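Local coordinates for protein putative oxidoreductase (Salmonella enterica subsp. enterica serovar Typhimurium, PDB 3NX4) that binds NADP and probably reduces acryloyl-CoA to propionyl-CoA with NADPH as hydride donor, at residues V151-S156 with A215-G220; C236-G241 with Q263-V268. One frame throughout, in Å; residues are numbered along the deposited sequence.

In the fold
Both contacts sit at the C-terminal ends of strands in the parallel six-stranded sheet of the Rossmann domain, where the NADP lies. Interaction 1 joins strands 150-152 and 212-217; interaction 2 follows in the chain and joins 235-239 to 261-264, the last strand of the sheet within this chain. Their centres are about 11 Å apart, and strands 212-217 and 235-239 are neighbours, linked by probable backbone hydrogen bonds from A238 N to A215 O and from D217 N to A238 O. Interaction 1 meets mainly the adenosine side of the cofactor and its 2'-phosphate, though T218 also reaches the nicotinamide ribose; interaction 2 binds the carboxamide.

Interaction 1 of 2, residues V151-S156 with A215-G220; sequences VVTGAS and AIDTVG. With NAP (NADP nicotinamide-adenine-dinucleotide phosphate), chain C.
The hydroxyl of T153 reaches across to the carboxylate of D217, OG1 donating to OD1 at 2.6 Å and meeting that oxygen from above the carboxylate plane. The same OG1 accepts from T218 N at 3.1 Å, so two bonds grip it; its place between the backbone N and the carbonyl carbon of T153 (chi1 64°) aims it at the other strand. D217 OD2 takes the N-H of G220 at 2.8 Å through its syn lone pair, an Asx motif that holds the carboxylate still while T153 binds the other oxygen. A third side-chain bond runs from T218 OG1 to T153 O at 3.1 Å, from above the carbonyl plane.

Earlier along the two strands, which run parallel, I216 N bonds V151 O at 2.9 Å and T153 N bonds I216 O. On the face of V151 and A215 the packing is tight, V151 CG1 pressing on A215 CB at 3.5 Å. These are the first and fourth strands of a Rossmann-type sheet (order 3-2-1-4-5-6), and the glycine-rich loop after the first passes the cofactor at G154. V219 lays CG2 against G154 N and CG1 against the adenine at C2A, whereas S156 OG, also bonded by R180, donates to the 2'-phosphate oxygen O1X at 2.7 Å, consistent with the use of NADP rather than NAD.

Helix 221-229 packs on T153, A215 and D217; helix 158-169 lies against V152, I216 and T218. V151 packs on V177 of strand 174-178, which also bonds the V152 backbone, so strand 150-152 lies between 174-178 and 212-217.

Interaction 2 of 2, residues C236-G241 with Q263-V268; sequences CVAACG and QGVDSV. With NAP (NADP nicotinamide-adenine-dinucleotide phosphate), chain C.
C240 and V265 meet beside the nicotinamide, CB to CB at 4.2 Å, and both turn a backbone carbonyl to its carboxamide. N7N of NADP donates to V265 O at 2.8 Å and also, less surely placed, to C240 O. The carboxamide oxygen O7N is gripped in turn by S267, whose N-H approaches almost straight at 2.7 Å (170° at the hydrogen) and whose hydroxyl adds a second bond, OG to O7N at 2.9 Å. S267 OG lies between its own N and carbonyl carbon (chi1 68°), which places it beside its own N-H, both within bonding distance of O7N. With both its nitrogen and its oxygen bonded, the amide is fixed in rotation, which probably helps to orient the nicotinamide ring.

These carbonyls and N-H groups lie in the loops that leave the parallel strands 235-239 and 261-264, the usual cofactor edge of a Rossmann fold. The strands are zipped by Q263 N to V237 O at 2.9 Å, A239 N to Q263 O at 3.0 Å and V265 N to A239 O at 2.9 Å; the last of these ties V265 in place, its CB close to A239 O. Farther back, A238 CB packs on V265 CG2.

D266 shapes the loop beyond V265: its OD1 accepts from V268 N in an Asx turn, and its OD2 is bonded to M269 N and to Y233 of the second subunit. Q263 bends at chi2 (66°) so that NE2 donates to G264 O at 2.8 Å, in the carbonyl plane and on a lone pair, while OE1 bonds R261 of the second subunit. Q263 also pairs in an antiparallel ladder with a strand of that chain, which carries the sheet on across the dimer interface.

Interaction 1 of 2, residues V151-S156 with A215-G220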
loop_
_atom_site.group_PDB
_atom_site.type_symbol
_atom_site.label_atom_id
_atom_site.label_comp_id
_atom_site.label_asym_id
_atom_site.label_seq_id
_atom_site.Cartn_x
_atom_site.Cartn_y
_atom_site.Cartn_z
ATOM N N VAL A 151 8.098 9.110 10.083
ATOM C CA VAL A 151 8.802 8.207 11.004
ATOM C C VAL A 151 9.674 7.196 10.243
ATOM O O VAL A 151 9.267 6.669 9.202
ATOM C CB VAL A 151 7.822 7.492 11.974
ATOM C CG1 VAL A 151 6.841 6.644 11.216
ATOM C CG2 VAL A 151 8.588 6.652 13.007
ATOM N N VAL A 152 10.879 6.948 10.759
ATOM C CA VAL A 152 11.804 5.966 10.180
ATOM C C VAL A 152 12.072 4.929 11.259
ATOM O O VAL A 152 12.504 5.284 12.346
ATOM C CB VAL A 152 13.169 6.617 9.785
ATOM C CG1 VAL A 152 14.150 5.563 9.214
ATOM C CG2 VAL A 152 12.960 7.749 8.789
ATOM N N THR A 153 11.805 3.661 10.968
ATOM C CA THR A 153 12.024 2.587 11.931
ATOM C C THR A 153 13.369 1.915 11.619
ATOM O O THR A 153 13.963 2.176 10.573
ATOM C CB THR A 153 10.871 1.562 11.909
ATOM O OG1 THR A 153 10.826 0.910 10.637
ATOM C CG2 THR A 153 9.517 2.263 12.151
ATOM N N GLY A 154 13.865 1.079 12.529
ATOM C CA GLY A 154 15.225 0.564 12.398
ATOM C C GLY A 154 16.193 1.683 12.036
ATOM O O GLY A 154 17.083 1.505 11.213
ATOM N N ALA A 155 16.031 2.833 12.681
ATOM C CA ALA A 155 16.624 4.087 12.210
ATOM C C ALA A 155 18.152 4.165 12.207
ATOM O O ALA A 155 18.734 4.910 11.410
ATOM C CB ALA A 155 16.048 5.259 13.009
ATOM N N SER A 156 18.799 3.440 13.113
ATOM C CA SER A 156 20.253 3.537 13.234
ATOM C C SER A 156 20.982 2.630 12.235
ATOM O O SER A 156 22.210 2.657 12.160
ATOM C CB SER A 156 20.692 3.196 14.660
ATOM O OG SER A 156 20.449 1.831 14.940
ATOM N N ALA A 215 6.025 7.231 6.373
ATOM C CA ALA A 215 6.891 6.360 7.142
ATOM C C ALA A 215 7.783 5.552 6.224
ATOM O O ALA A 215 7.399 5.186 5.122
ATOM C CB ALA A 215 6.079 5.433 8.064
ATOM N N ILE A 216 8.988 5.280 6.697
ATOM C CA ILE A 216 9.900 4.403 5.988
ATOM C C ILE A 216 10.192 3.283 6.974
ATOM O O ILE A 216 10.772 3.526 8.039
ATOM C CB ILE A 216 11.188 5.158 5.582
ATOM C CG1 ILE A 216 10.839 6.293 4.604
ATOM C CG2 ILE A 216 12.217 4.190 4.982
ATOM C CD1 ILE A 216 12.060 7.009 3.978
ATOM N N ASP A 217 9.749 2.072 6.647
ATOM C CA ASP A 217 9.873 0.950 7.569
ATOM C C ASP A 217 10.868 -0.099 7.109
ATOM O O ASP A 217 10.800 -0.580 5.973
ATOM C CB ASP A 217 8.531 0.260 7.801
ATOM C CG ASP A 217 8.666 -0.950 8.723
ATOM O OD1 ASP A 217 8.973 -0.765 9.932
ATOM O OD2 ASP A 217 8.494 -2.087 8.232
ATOM N N THR A 218 11.794 -0.437 7.997
ATOM C CA THR A 218 12.815 -1.433 7.743
ATOM C C THR A 218 12.687 -2.636 8.678
ATOM O O THR A 218 13.471 -3.556 8.604
ATOM C CB THR A 218 14.206 -0.832 7.965
ATOM O OG1 THR A 218 14.405 -0.618 9.361
ATOM C CG2 THR A 218 14.352 0.486 7.230
ATOM N N VAL A 219 11.714 -2.590 9.576
ATOM C CA VAL A 219 11.552 -3.609 10.600
ATOM C C VAL A 219 10.473 -4.654 10.360
ATOM O O VAL A 219 10.653 -5.813 10.670
ATOM C CB VAL A 219 11.302 -2.951 11.969
ATOM C CG1 VAL A 219 11.159 -3.995 13.043
ATOM C CG2 VAL A 219 12.395 -1.971 12.292
ATOM N N GLY A 220 9.344 -4.229 9.822
ATOM C CA GLY A 220 8.247 -5.135 9.587
ATOM C C GLY A 220 7.611 -5.574 10.890
ATOM O O GLY A 220 7.763 -4.940 11.913
HETATM P PA NAP C . 20.491 -2.869 9.404
HETATM O O1A NAP C . 21.601 -1.933 9.156
HETATM O O2A NAP C . 20.784 -4.088 10.174
HETATM O O5B NAP C . 19.247 -2.089 10.034
HETATM C C5B NAP C . 18.215 -2.826 10.629
HETATM C C4B NAP C . 17.817 -2.032 11.864
HETATM O O4B NAP C . 16.646 -2.588 12.397
HETATM C C3B NAP C . 18.875 -2.098 12.968
HETATM O O3B NAP C . 19.768 -1.005 12.871
HETATM C C2B NAP C . 18.046 -2.002 14.235
HETATM O O2B NAP C . 17.870 -0.634 14.514
HETATM C C1B NAP C . 16.697 -2.561 13.817
HETATM N N9A NAP C . 16.503 -3.940 14.288
HETATM C C8A NAP C . 17.393 -4.983 14.209
HETATM N N7A NAP C . 16.796 -6.081 14.735
HETATM C C5A NAP C . 15.548 -5.755 15.129
HETATM C C6A NAP C . 14.526 -6.482 15.725
HETATM N N6A NAP C . 14.679 -7.768 16.017
HETATM N N1A NAP C . 13.338 -5.857 16.011
HETATM C C2A NAP C . 13.165 -4.521 15.717
HETATM N N3A NAP C . 14.184 -3.798 15.133
HETATM C C4A NAP C . 15.354 -4.410 14.849
HETATM O O3 NAP C . 19.883 -3.361 7.989
HETATM P PN NAP C . 19.777 -2.578 6.595
HETATM O O1N NAP C . 20.882 -2.979 5.694
HETATM O O2N NAP C . 19.592 -1.146 6.924
HETATM O O5D NAP C . 18.394 -3.215 6.070
HETATM C C5D NAP C . 17.219 -2.975 6.808
HETATM C C4D NAP C . 16.134 -3.946 6.370
HETATM O O4D NAP C . 15.802 -3.660 5.033
HETATM C C3D NAP C . 16.622 -5.385 6.393
HETATM O O3D NAP C . 15.558 -6.224 6.786
HETATM C C2D NAP C . 16.989 -5.672 4.955
HETATM O O2D NAP C . 16.814 -7.031 4.638
HETATM C C1D NAP C . 15.972 -4.811 4.234
HETATM N N1N NAP C . 16.377 -4.401 2.884
HETATM C C2N NAP C . 15.601 -4.802 1.835
HETATM C C3N NAP C . 15.908 -4.433 0.529
HETATM C C7N NAP C . 14.782 -4.449 -0.467
HETATM O O7N NAP C . 15.037 -4.746 -1.815
HETATM N N7N NAP C . 13.555 -4.179 -0.036
HETATM C C4N NAP C . 17.030 -3.636 0.300
HETATM C C5N NAP C . 17.817 -3.226 1.385
HETATM C C6N NAP C . 17.471 -3.608 2.679
HETATM P P2B NAP C . 17.804 -0.102 16.044
HETATM O O1X NAP C . 17.968 1.393 15.995
HETATM O O2X NAP C . 16.463 -0.451 16.643
HETATM O O3X NAP C . 18.925 -0.751 16.812
#

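Interaction 2 of 2, residues C236-G241 with Q263-V268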
loop_
_atom_site.group_PDB
_atom_site.type_symbol
_atom_site.label_atom_id
_atom_site.label_comp_id
_atom_site.label_asym_id
_atom_site.label_seq_id
_atom_site.Cartn_x
_atom_site.Cartn_y
_atom_site.Cartn_z
ATOM N N CYS A 236 1.259 7.579 3.825
ATOM C CA CYS A 236 1.925 6.516 3.071
ATOM C C CYS A 236 3.081 5.890 3.849
ATOM O O CYS A 236 3.939 6.590 4.385
ATOM C CB CYS A 236 2.462 7.062 1.742
ATOM S SG CYS A 236 3.386 5.817 0.730
ATOM N N VAL A 237 3.109 4.567 3.891
ATOM C CA VAL A 237 4.252 3.861 4.437
ATOM C C VAL A 237 5.035 3.204 3.307
ATOM O O VAL A 237 4.478 2.415 2.546
ATOM C CB VAL A 237 3.820 2.733 5.390
ATOM C CG1 VAL A 237 5.075 2.022 5.943
ATOM C CG2 VAL A 237 2.961 3.278 6.516
ATOM N N ALA A 238 6.324 3.528 3.196
ATOM C CA ALA A 238 7.223 2.810 2.299
ATOM C C ALA A 238 7.910 1.704 3.108
ATOM O O ALA A 238 8.630 1.976 4.057
ATOM C CB ALA A 238 8.262 3.770 1.674
ATOM N N ALA A 239 7.652 0.453 2.749
ATOM C CA ALA A 239 8.162 -0.678 3.511
ATOM C C ALA A 239 9.212 -1.422 2.701
ATOM O O ALA A 239 8.961 -1.795 1.546
ATOM C CB ALA A 239 7.012 -1.623 3.873
ATOM N N CYS A 240 10.374 -1.664 3.300
ATOM C CA CYS A 240 11.445 -2.338 2.575
ATOM C C CYS A 240 12.128 -3.449 3.372
ATOM O O CYS A 240 13.001 -4.139 2.844
ATOM C CB CYS A 240 12.497 -1.318 2.124
ATOM S SG CYS A 240 13.454 -0.648 3.537
ATOM N N GLY A 241 11.737 -3.638 4.630
ATOM C CA GLY A 241 12.504 -4.518 5.495
ATOM C C GLY A 241 11.770 -5.580 6.298
ATOM O O GLY A 241 10.535 -5.707 6.249
ATOM N N GLN A 263 3.276 1.061 0.327
ATOM C CA GLN A 263 4.062 0.823 -0.873
ATOM C C GLN A 263 5.275 -0.051 -0.565
ATOM O O GLN A 263 6.178 0.354 0.177
ATOM C CB GLN A 263 4.547 2.140 -1.467
ATOM C CG GLN A 263 5.461 1.935 -2.690
ATOM C CD GLN A 263 4.713 1.312 -3.872
ATOM O OE1 GLN A 263 3.765 1.896 -4.393
ATOM N NE2 GLN A 263 5.128 0.116 -4.278
ATOM N N GLY A 264 5.292 -1.254 -1.119
ATOM C CA GLY A 264 6.460 -2.106 -0.983
ATOM C C GLY A 264 7.578 -1.561 -1.856
ATOM O O GLY A 264 7.332 -1.031 -2.945
ATOM N N VAL A 265 8.809 -1.693 -1.385
ATOM C CA VAL A 265 9.965 -1.221 -2.137
ATOM C C VAL A 265 10.972 -2.348 -2.290
ATOM O O VAL A 265 11.484 -2.858 -1.294
ATOM C CB VAL A 265 10.650 -0.051 -1.413
ATOM C CG1 VAL A 265 11.980 0.292 -2.070
ATOM C CG2 VAL A 265 9.731 1.156 -1.377
ATOM N N ASP A 266 11.232 -2.747 -3.533
ATOM C CA ASP A 266 12.272 -3.731 -3.842
ATOM C C ASP A 266 13.435 -3.032 -4.531
ATOM O O ASP A 266 13.229 -2.277 -5.476
ATOM C CB ASP A 266 11.733 -4.810 -4.791
ATOM C CG ASP A 266 12.854 -5.620 -5.445
ATOM O OD1 ASP A 266 13.597 -6.288 -4.705
ATOM O OD2 ASP A 266 12.998 -5.592 -6.690
ATOM N N SER A 267 14.655 -3.293 -4.079
ATOM C CA SER A 267 15.835 -2.687 -4.693
ATOM C C SER A 267 16.477 -3.611 -5.725
ATOM O O SER A 267 17.257 -3.168 -6.567
ATOM C CB SER A 267 16.881 -2.377 -3.628
ATOM O OG SER A 267 17.410 -3.582 -3.104
ATOM N N VAL A 268 16.161 -4.896 -5.645
ATOM C CA VAL A 268 16.881 -5.896 -6.418
ATOM C C VAL A 268 16.691 -5.736 -7.919
ATOM O O VAL A 268 17.663 -5.746 -8.681
ATOM C CB VAL A 268 16.440 -7.311 -6.036
ATOM C CG1 VAL A 268 17.168 -8.342 -6.893
ATOM C CG2 VAL A 268 16.678 -7.555 -4.550
HETATM P PA NAP C . 20.491 -2.869 9.404
HETATM O O1A NAP C . 21.601 -1.933 9.156
HETATM O O2A NAP C . 20.784 -4.088 10.174
HETATM O O5B NAP C . 19.247 -2.089 10.034
HETATM C C5B NAP C . 18.215 -2.826 10.629
HETATM C C4B NAP C . 17.817 -2.032 11.864
HETATM O O4B NAP C . 16.646 -2.588 12.397
HETATM C C3B NAP C . 18.875 -2.098 12.968
HETATM O O3B NAP C . 19.768 -1.005 12.871
HETATM C C2B NAP C . 18.046 -2.002 14.235
HETATM O O2B NAP C . 17.870 -0.634 14.514
HETATM C C1B NAP C . 16.697 -2.561 13.817
HETATM N N9A NAP C . 16.503 -3.940 14.288
HETATM C C8A NAP C . 17.393 -4.983 14.209
HETATM N N7A NAP C . 16.796 -6.081 14.735
HETATM C C5A NAP C . 15.548 -5.755 15.129
HETATM C C6A NAP C . 14.526 -6.482 15.725
HETATM N N6A NAP C . 14.679 -7.768 16.017
HETATM N N1A NAP C . 13.338 -5.857 16.011
HETATM C C2A NAP C . 13.165 -4.521 15.717
HETATM N N3A NAP C . 14.184 -3.798 15.133
HETATM C C4A NAP C . 15.354 -4.410 14.849
HETATM O O3 NAP C . 19.883 -3.361 7.989
HETATM P PN NAP C . 19.777 -2.578 6.595
HETATM O O1N NAP C . 20.882 -2.979 5.694
HETATM O O2N NAP C . 19.592 -1.146 6.924
HETATM O O5D NAP C . 18.394 -3.215 6.070
HETATM C C5D NAP C . 17.219 -2.975 6.808
HETATM C C4D NAP C . 16.134 -3.946 6.370
HETATM O O4D NAP C . 15.802 -3.660 5.033
HETATM C C3D NAP C . 16.622 -5.385 6.393
HETATM O O3D NAP C . 15.558 -6.224 6.786
HETATM C C2D NAP C . 16.989 -5.672 4.955
HETATM O O2D NAP C . 16.814 -7.031 4.638
HETATM C C1D NAP C . 15.972 -4.811 4.234
HETATM N N1N NAP C . 16.377 -4.401 2.884
HETATM C C2N NAP C . 15.601 -4.802 1.835
HETATM C C3N NAP C . 15.908 -4.433 0.529
HETATM C C7N NAP C . 14.782 -4.449 -0.467
HETATM O O7N NAP C . 15.037 -4.746 -1.815
HETATM N N7N NAP C . 13.555 -4.179 -0.036
HETATM C C4N NAP C . 17.030 -3.636 0.300
HETATM C C5N NAP C . 17.817 -3.226 1.385
HETATM C C6N NAP C . 17.471 -3.608 2.679
HETATM P P2B NAP C . 17.804 -0.102 16.044
HETATM O O1X NAP C . 17.968 1.393 15.995
HETATM O O2X NAP C . 16.463 -0.451 16.643
HETATM O O3X NAP C . 18.925 -0.751 16.812
#